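Local coordinates for NAD-dependent epimerase/dehydratase (Veillonella parvula DSM 2008, PDB 3R6D), which probably binds a nicotinamide adenine dinucleotide cofactor on a Rossmann-type domain, as an NAD-dependent epimerase/dehydratase would, its substrate and exact reaction being unassigned, at residues N148-R153 / H202-G207; I33-R38 / E52-I57. All coordinates share one frame; numbering follows the deposited sequence.

Interaction 1. Residues N148-R153 / H202-G207; sequences NYTILR and HRTSIG
Strands 148-153 and 204-207 run parallel, their axes 4.5 Å apart at the closest and 23° askew, with Ile151 level with Ser205. The ladder is laced by Thr204 N to Tyr149 O, Ile151 N to Thr204 O, Ile206 N to Ile151 O (2.8 Å) and Arg153 N to Ile206 O, the last donor lying well above the carbonyl plane. At the N-terminal end of the pairing Tyr149 lays its ring over the backbone of Arg203: CA of Arg203 sits 3.7 Å from the centroid of the Tyr149 ring, almost on its normal, a CH-pi contact. Tyr149 can do this because chi1 of 68° tucks CG between its own N and carbonyl carbon. The guanidinium of Arg203 stands steeply to that ring, with NH1 3.6 Å from Tyr149 CE2, while NH1 itself bonds to the carbonyls of Ser145 and Leu147. Beside them, Asn148 OD1 comes over one face of the His202 ring, 3.2 Å from His202 CD2. At the C-terminal end Arg153 grips Ser205 side-on, NE to OG and NH2 to the carbonyl O, both 2.9 Å and both in the guanidinium plane; Gly207 N lies over one face of that group. Arg153 NH1 forms a salt bridge with Glu114. Leu152, on the face shared with Thr150 and Ile206, packs against helix 182-193, and Tyr149 and Ile151 against helix 129-144: helices on both faces of locally parallel strands, as in a Rossmann-type fold.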
ATOM      1  N   ASN A 148       3.744  12.919  -5.357  1.00 11.75           N
ATOM      2  CA  ASN A 148       2.669  12.441  -6.181  1.00 11.75           C
ATOM      3  C   ASN A 148       2.180  11.106  -5.600  1.00 10.17           C
ATOM      4  O   ASN A 148       2.602  10.017  -6.031  1.00 10.48           O
ATOM      5  CB  ASN A 148       3.085  12.285  -7.632  1.00 12.53           C
ATOM      6  CG  ASN A 148       1.945  11.786  -8.480  1.00 13.36           C
ATOM      7  OD1 ASN A 148       0.795  11.773  -8.014  1.00 14.54           O
ATOM      8  ND2 ASN A 148       2.237  11.283  -9.672  1.00 15.23           N
ATOM      9  N   TYR A 149       1.315  11.204  -4.578  1.00 10.05           N
ATOM     10  CA  TYR A 149       0.865  10.051  -3.818  1.00  9.61           C
ATOM     11  C   TYR A 149      -0.418   9.471  -4.361  1.00  8.44           C
ATOM     12  O   TYR A 149      -1.292  10.194  -4.885  1.00  8.91           O
ATOM     13  CB  TYR A 149       0.710  10.401  -2.322  1.00 10.81           C
ATOM     14  CG  TYR A 149      -0.421  11.357  -2.026  1.00  9.76           C
ATOM     15  CD1 TYR A 149      -1.722  10.879  -1.884  1.00 10.62           C
ATOM     16  CD2 TYR A 149      -0.197  12.731  -1.853  1.00 11.40           C
ATOM     17  CE1 TYR A 149      -2.789  11.719  -1.620  1.00 10.90           C
ATOM     18  CE2 TYR A 149      -1.254  13.600  -1.575  1.00 11.06           C
ATOM     19  CZ  TYR A 149      -2.547  13.070  -1.456  1.00 10.87           C
ATOM     20  OH  TYR A 149      -3.643  13.878  -1.168  1.00 12.58           O
ATOM     21  N   THR A 150      -0.560   8.159  -4.154  1.00  8.48           N
ATOM     22  CA  THR A 150      -1.886   7.538  -4.175  1.00  8.49           C
ATOM     23  C   THR A 150      -2.027   6.774  -2.867  1.00  7.45           C
ATOM     24  O   THR A 150      -1.203   5.878  -2.587  1.00  9.08           O
ATOM     25  CB  THR A 150      -2.049   6.514  -5.334  1.00  8.49           C
ATOM     26  OG1 THR A 150      -1.544   7.058  -6.567  1.00  9.53           O
ATOM     27  CG2 THR A 150      -3.506   6.109  -5.463  1.00 10.56           C
ATOM     28  N   ILE A 151      -3.028   7.132  -2.068  1.00  7.47           N
ATOM     29  CA  ILE A 151      -3.348   6.367  -0.871  1.00  7.70           C
ATOM     30  C   ILE A 151      -4.419   5.376  -1.250  1.00  7.81           C
ATOM     31  O   ILE A 151      -5.406   5.743  -1.905  1.00  8.77           O
ATOM     32  CB  ILE A 151      -3.788   7.301   0.267  1.00  8.20           C
ATOM     33  CG1 ILE A 151      -2.593   8.184   0.720  1.00  9.29           C
ATOM     34  CG2 ILE A 151      -4.400   6.484   1.414  1.00  9.01           C
ATOM     35  CD1 ILE A 151      -3.020   9.346   1.585  1.00 12.15           C
ATOM     36  N   LEU A 152      -4.249   4.102  -0.861  1.00  7.72           N
ATOM     37  CA  LEU A 152      -5.278   3.076  -1.052  1.00  7.89           C
ATOM     38  C   LEU A 152      -5.920   2.807   0.284  1.00  7.27           C
ATOM     39  O   LEU A 152      -5.271   2.311   1.208  1.00  8.62           O
ATOM     40  CB  LEU A 152      -4.647   1.792  -1.662  1.00  8.91           C
ATOM     41  CG  LEU A 152      -3.952   2.044  -3.021  1.00  9.83           C
ATOM     42  CD1 LEU A 152      -3.319   0.724  -3.450  1.00 13.88           C
ATOM     43  CD2 LEU A 152      -4.916   2.569  -4.040  1.00 11.34           C
ATOM     44  N   ARG A 153      -7.187   3.198   0.426  1.00  7.34           N
ATOM     45  CA  ARG A 153      -7.940   2.971   1.654  1.00  7.37           C
ATOM     46  C   ARG A 153      -8.568   1.586   1.621  1.00  7.69           C
ATOM     47  O   ARG A 153      -9.537   1.371   0.896  1.00  9.12           O
ATOM     48  CB  ARG A 153      -9.023   4.039   1.845  1.00  8.01           C
ATOM     49  CG  ARG A 153      -8.469   5.432   2.109  1.00  8.42           C
ATOM     50  CD  ARG A 153      -9.553   6.485   2.115  1.00  8.61           C
ATOM     51  NE  ARG A 153      -9.993   6.830   0.772  1.00  9.21           N
ATOM     52  CZ  ARG A 153     -11.237   6.694   0.302  1.00  8.90           C
ATOM     53  NH1 ARG A 153     -12.177   6.041   1.006  1.00  9.68           N
ATOM     54  NH2 ARG A 153     -11.536   7.168  -0.912  1.00  9.66           N
ATOM     55  N   HIS A 202      -3.318  10.719  -9.128  1.00 12.67           N
ATOM     56  CA  HIS A 202      -2.354  11.761  -8.832  1.00 13.10           C
ATOM     57  C   HIS A 202      -2.809  12.537  -7.597  1.00 12.64           C
ATOM     58  O   HIS A 202      -3.744  13.339  -7.673  1.00 14.07           O
ATOM     59  CB  HIS A 202      -2.264  12.721 -10.029  1.00 14.61           C
ATOM     60  CG  HIS A 202      -1.127  13.693  -9.944  1.00 17.11           C
ATOM     61  ND1 HIS A 202      -1.170  14.865  -9.212  1.00 22.14           N
ATOM     62  CD2 HIS A 202       0.112  13.641 -10.485  1.00 16.28           C
ATOM     63  CE1 HIS A 202      -0.002  15.482  -9.303  1.00 18.62           C
ATOM     64  NE2 HIS A 202       0.787  14.773 -10.087  1.00 21.39           N
ATOM     65  N   ARG A 203      -2.140  12.320  -6.463  1.00 10.72           N
ATOM     66  CA  ARG A 203      -2.487  12.981  -5.196  1.00 10.20           C
ATOM     67  C   ARG A 203      -3.949  12.736  -4.873  1.00 10.41           C
ATOM     68  O   ARG A 203      -4.691  13.662  -4.549  1.00 12.05           O
ATOM     69  CB  ARG A 203      -2.128  14.462  -5.213  1.00 10.48           C
ATOM     70  CG  ARG A 203      -0.635  14.660  -5.390  1.00 11.95           C
ATOM     71  CD  ARG A 203      -0.212  16.133  -5.426  1.00 14.43           C
ATOM     72  NE  ARG A 203      -0.622  16.912  -4.256  1.00 16.36           N
ATOM     73  CZ  ARG A 203      -0.007  16.933  -3.064  1.00 16.28           C
ATOM     74  NH1 ARG A 203       1.029  16.151  -2.816  1.00 13.89           N
ATOM     75  NH2 ARG A 203      -0.458  17.730  -2.085  1.00 17.45           N
ATOM     76  N   THR A 204      -4.330  11.468  -4.857  1.00  9.96           N
ATOM     77  CA  THR A 204      -5.669  11.088  -4.462  1.00  9.97           C
ATOM     78  C   THR A 204      -5.640   9.913  -3.475  1.00  8.65           C
ATOM     79  O   THR A 204      -4.636   9.226  -3.330  1.00  9.60           O
ATOM     80  CB  THR A 204      -6.521  10.728  -5.683  1.00 10.68           C
ATOM     81  OG1 THR A 204      -5.944   9.590  -6.286  1.00 12.07           O
ATOM     82  CG2 THR A 204      -6.606  11.860  -6.680  1.00 14.24           C
ATOM     83  N   SER A 205      -6.767   9.726  -2.808  1.00  9.08           N
ATOM     84  CA  SER A 205      -6.975   8.664  -1.847  1.00  8.74           C
ATOM     85  C   SER A 205      -8.195   7.872  -2.277  1.00  8.66           C
ATOM     86  O   SER A 205      -9.318   8.393  -2.283  1.00 10.36           O
ATOM     87  CB  SER A 205      -7.235   9.263  -0.490  1.00  9.61           C
ATOM     88  OG  SER A 205      -7.476   8.198   0.412  1.00 10.20           O
ATOM     89  N   ILE A 206      -7.961   6.616  -2.657  1.00  9.13           N
ATOM     90  CA  ILE A 206      -8.960   5.803  -3.353  1.00  9.88           C
ATOM     91  C   ILE A 206      -9.248   4.563  -2.498  1.00  8.38           C
ATOM     92  O   ILE A 206      -8.319   3.857  -2.100  1.00  9.38           O
ATOM     93  CB  ILE A 206      -8.406   5.389  -4.755  1.00 10.99           C
ATOM     94  CG1 ILE A 206      -8.020   6.624  -5.591  1.00 13.72           C
ATOM     95  CG2 ILE A 206      -9.413   4.540  -5.543  1.00 13.98           C
ATOM     96  CD1 ILE A 206      -9.089   7.687  -5.717  1.00 18.74           C
ATOM     97  N   GLY A 207     -10.529   4.281  -2.235  1.00  8.52           N
ATOM     98  CA  GLY A 207     -10.888   3.057  -1.519  1.00  9.32           C
ATOM     99  C   GLY A 207     -10.831   1.848  -2.447  1.00  9.44           C
ATOM    100  O   GLY A 207     -11.056   1.976  -3.665  1.00 10.24           O
TER

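Interaction 2. Residues I33-R38 / E52-I57; sequences ITLYGR and ERVTVI
Ile33 O is gripped twice, by Thr55 N at 2.9 Å, nearly in line with the carbonyl, and by water 1 at 3.0 Å, which donates to Ile33 O and is also hydrogen-bonded to Thr55 OG1. The parallel ladder starts one bond earlier, with Ile33 N on Arg53 O, continues with Leu35 N on Thr55 O and Ile57 N on Leu35 O, and finishes with Gly37 N on Ile57 O at 3.1 Å. On one face of the sheet Leu35 CD1 meets Val54 CG1 at 3.7 Å, on the side covered by helix 22-28, which Ile33, Leu35 and Val54 all touch. Thr34, Thr55, Tyr36 and Ile57 share the other face. Thr34 turns its methyl, not its hydroxyl, to the isoleucine: CG2 lies 3.7 Å from Ile57 CD1. Ile57 CG2 approaches the Tyr36 ring at its edge, in plane, 3.9 Å from Tyr36 CD1, the ring having swung out with CG opposite the backbone N (chi1 -176°). The Tyr36 OH reaches Ser60 O, and Ala70 of helix 68-71 touches both Tyr36 and Ile57. With an alanine at Tyr36, Ile57 CG2 would probably lose its aromatic neighbour and Ser60 O the hydroxyl bonded to it. Arg53 bonds through its guanidinium to the carbonyls of Leu26 and Met31. The chemistry is thus a backbone ladder with aliphatic packing on the Leu35 face and mixed aliphatic and aromatic contacts on the other, and a bridging water supplements it where Thr55 sits exposed.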
ATOM      1  N   ILE A  33      13.140  -4.790  -8.637  1.00 11.21           N
ATOM      2  CA  ILE A  33      12.505  -4.566  -7.351  1.00 10.53           C
ATOM      3  C   ILE A  33      13.559  -4.479  -6.253  1.00 10.01           C
ATOM      4  O   ILE A  33      14.398  -5.378  -6.104  1.00 11.29           O
ATOM      5  CB  ILE A  33      11.512  -5.699  -7.027  1.00 10.43           C
ATOM      6  CG1 ILE A  33      10.482  -5.860  -8.146  1.00 10.77           C
ATOM      7  CG2 ILE A  33      10.831  -5.465  -5.690  1.00 11.87           C
ATOM      8  CD1 ILE A  33       9.549  -7.065  -8.051  1.00 13.53           C
ATOM      9  N   THR A  34      13.467  -3.440  -5.431  1.00  9.99           N
ATOM     10  CA  THR A  34      14.281  -3.327  -4.228  1.00 10.07           C
ATOM     11  C   THR A  34      13.382  -3.471  -3.020  1.00  9.62           C
ATOM     12  O   THR A  34      12.350  -2.781  -2.935  1.00 10.79           O
ATOM     13  CB  THR A  34      15.008  -1.987  -4.215  1.00 10.22           C
ATOM     14  OG1 THR A  34      15.877  -1.942  -5.345  1.00 12.63           O
ATOM     15  CG2 THR A  34      15.809  -1.777  -2.965  1.00 12.20           C
ATOM     16  N   LEU A  35      13.746  -4.381  -2.128  1.00 10.36           N
ATOM     17  CA  LEU A  35      13.012  -4.626  -0.888  1.00  9.83           C
ATOM     18  C   LEU A  35      13.813  -4.066   0.286  1.00 10.80           C
ATOM     19  O   LEU A  35      14.992  -4.417   0.429  1.00 12.00           O
ATOM     20  CB  LEU A  35      12.799  -6.134  -0.679  1.00 10.90           C
ATOM     21  CG  LEU A  35      12.104  -6.846  -1.842  1.00  9.98           C
ATOM     22  CD1 LEU A  35      11.957  -8.350  -1.516  1.00 12.29           C
ATOM     23  CD2 LEU A  35      10.739  -6.259  -2.178  1.00 10.92           C
ATOM     24  N   TYR A  36      13.205  -3.188   1.107  1.00 10.20           N
ATOM     25  CA  TYR A  36      13.891  -2.588   2.256  1.00 11.69           C
ATOM     26  C   TYR A  36      13.294  -3.109   3.528  1.00 11.62           C
ATOM     27  O   TYR A  36      12.056  -3.111   3.679  1.00 13.16           O
ATOM     28  CB  TYR A  36      13.672  -1.087   2.216  1.00 11.83           C
ATOM     29  CG  TYR A  36      14.416  -0.329   3.302  1.00 12.22           C
ATOM     30  CD1 TYR A  36      15.807  -0.241   3.276  1.00 11.80           C
ATOM     31  CD2 TYR A  36      13.738   0.296   4.352  1.00 11.60           C
ATOM     32  CE1 TYR A  36      16.512   0.483   4.262  1.00 13.66           C
ATOM     33  CE2 TYR A  36      14.440   1.009   5.347  1.00 11.95           C
ATOM     34  CZ  TYR A  36      15.826   1.087   5.292  1.00 12.68           C
ATOM     35  OH  TYR A  36      16.551   1.807   6.221  1.00 13.54           O
ATOM     36  N   GLY A  37      14.136  -3.534   4.473  1.00 11.77           N
ATOM     37  CA  GLY A  37      13.593  -3.963   5.770  1.00 12.36           C
ATOM     38  C   GLY A  37      14.580  -4.794   6.551  1.00 11.84           C
ATOM     39  O   GLY A  37      15.785  -4.822   6.249  1.00 12.37           O
ATOM     40  N   ARG A  38      14.039  -5.456   7.575  1.00 12.35           N
ATOM     41  CA  ARG A  38      14.818  -6.160   8.596  1.00 11.70           C
ATOM     42  C   ARG A  38      14.696  -7.657   8.351  1.00 10.81           C
ATOM     43  O   ARG A  38      13.576  -8.166   8.221  1.00 11.64           O
ATOM     44  CB  ARG A  38      14.276  -5.769   9.961  1.00 12.21           C
ATOM     45  CG  ARG A  38      14.962  -6.490  11.102  1.00 11.76           C
ATOM     46  CD  ARG A  38      14.221  -6.277  12.421  1.00 12.73           C
ATOM     47  NE  ARG A  38      12.927  -6.974  12.447  1.00 13.45           N
ATOM     48  CZ  ARG A  38      11.731  -6.399  12.382  1.00 13.48           C
ATOM     49  NH1 ARG A  38      11.588  -5.071  12.242  1.00 14.89           N
ATOM     50  NH2 ARG A  38      10.657  -7.174  12.434  1.00 15.58           N
ATOM     51  N   GLU A  52      16.685 -12.927  -9.635  1.00 15.49           N
ATOM     52  CA  GLU A  52      17.695 -11.950 -10.112  1.00 17.00           C
ATOM     53  C   GLU A  52      17.207 -10.482 -10.136  1.00 15.89           C
ATOM     54  O   GLU A  52      18.042  -9.545 -10.104  1.00 18.22           O
ATOM     55  CB  GLU A  52      18.221 -12.334 -11.497  1.00 19.45           C
ATOM     56  CG  GLU A  52      17.175 -12.334 -12.570  1.00 23.71           C
ATOM     57  CD  GLU A  52      17.717 -12.693 -13.945  1.00 31.92           C
ATOM     58  OE1 GLU A  52      18.940 -12.988 -14.080  1.00 35.97           O
ATOM     59  OE2 GLU A  52      16.911 -12.669 -14.905  1.00 35.96           O
ATOM     60  N   ARG A  53      15.896 -10.275 -10.228  1.00 14.39           N
ATOM     61  CA  ARG A  53      15.375  -8.907 -10.269  1.00 14.04           C
ATOM     62  C   ARG A  53      15.031  -8.350  -8.887  1.00 13.11           C
ATOM     63  O   ARG A  53      14.462  -7.261  -8.782  1.00 14.58           O
ATOM     64  CB  ARG A  53      14.205  -8.803 -11.246  1.00 13.22           C
ATOM     65  CG  ARG A  53      14.684  -8.664 -12.691  1.00 14.79           C
ATOM     66  CD  ARG A  53      13.531  -8.448 -13.669  1.00 15.25           C
ATOM     67  NE  ARG A  53      12.683  -9.634 -13.857  1.00 14.58           N
ATOM     68  CZ  ARG A  53      11.374  -9.756 -13.611  1.00 15.22           C
ATOM     69  NH1 ARG A  53      10.636  -8.761 -13.070  1.00 15.23           N
ATOM     70  NH2 ARG A  53      10.790 -10.916 -13.900  1.00 14.33           N
ATOM     71  N   VAL A  54      15.414  -9.037  -7.813  1.00 12.07           N
ATOM     72  CA  VAL A  54      15.167  -8.607  -6.448  1.00 11.63           C
ATOM     73  C   VAL A  54      16.484  -8.275  -5.750  1.00 12.32           C
ATOM     74  O   VAL A  54      17.415  -9.084  -5.769  1.00 13.68           O
ATOM     75  CB  VAL A  54      14.429  -9.706  -5.647  1.00 11.91           C
ATOM     76  CG1 VAL A  54      14.260  -9.320  -4.193  1.00 13.41           C
ATOM     77  CG2 VAL A  54      13.055  -9.967  -6.295  1.00 12.73           C
ATOM     78  N   THR A  55      16.540  -7.089  -5.147  1.00 12.11           N
ATOM     79  CA  THR A  55      17.659  -6.628  -4.357  1.00 12.88           C
ATOM     80  C   THR A  55      17.133  -6.348  -2.964  1.00 12.40           C
ATOM     81  O   THR A  55      16.115  -5.673  -2.838  1.00 13.13           O
ATOM     82  CB  THR A  55      18.233  -5.340  -4.958  1.00 13.85           C
ATOM     83  OG1 THR A  55      18.645  -5.600  -6.308  1.00 15.89           O
ATOM     84  CG2 THR A  55      19.403  -4.828  -4.141  1.00 15.39           C
ATOM     85  N   VAL A  56      17.811  -6.843  -1.930  1.00 13.04           N
ATOM     86  CA  VAL A  56      17.463  -6.566  -0.519  1.00 12.91           C
ATOM     87  C   VAL A  56      18.414  -5.536   0.065  1.00 12.45           C
ATOM     88  O   VAL A  56      19.649  -5.690  -0.093  1.00 13.71           O
ATOM     89  CB  VAL A  56      17.564  -7.846   0.366  1.00 14.32           C
ATOM     90  CG1 VAL A  56      17.429  -7.513   1.884  1.00 15.83           C
ATOM     91  CG2 VAL A  56      16.518  -8.857  -0.070  1.00 16.36           C
ATOM     92  N   ILE A  57      17.874  -4.533   0.765  1.00 12.14           N
ATOM     93  CA  ILE A  57      18.671  -3.559   1.504  1.00 13.24           C
ATOM     94  C   ILE A  57      18.200  -3.554   2.949  1.00 12.98           C
ATOM     95  O   ILE A  57      17.007  -3.381   3.223  1.00 13.82           O
ATOM     96  CB  ILE A  57      18.584  -2.148   0.884  1.00 14.15           C
ATOM     97  CG1 ILE A  57      19.126  -2.189  -0.564  1.00 15.82           C
ATOM     98  CG2 ILE A  57      19.299  -1.112   1.787  1.00 14.76           C
ATOM     99  CD1 ILE A  57      19.007  -0.918  -1.334  1.00 18.38           C
TER
HETATM  100  O   HOH W   1      16.668  -5.302  -8.129  1.00 14.60           O

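Interaction 2 comes first along the chain and closes before interaction 1 opens, yet both belong to one mixed sheet. Their centres lie 24 Å apart, on opposite sides of the chain's centre, and their nearest atoms stay about 16 Å from each other. Between them the sheet runs from strand 33-37 through 8-11, 76-79 and 102-108 to strand 148-158, every neighbouring pair parallel. Interaction 2 therefore ties strand 54-58 onto one flank, and interaction 1 joins strand 204-209 to the other, close to the C-terminal end of the chain. Together they pair strands at the two flanks of a Rossmann-type core, consistent with the protein's NAD(P)H-binding family.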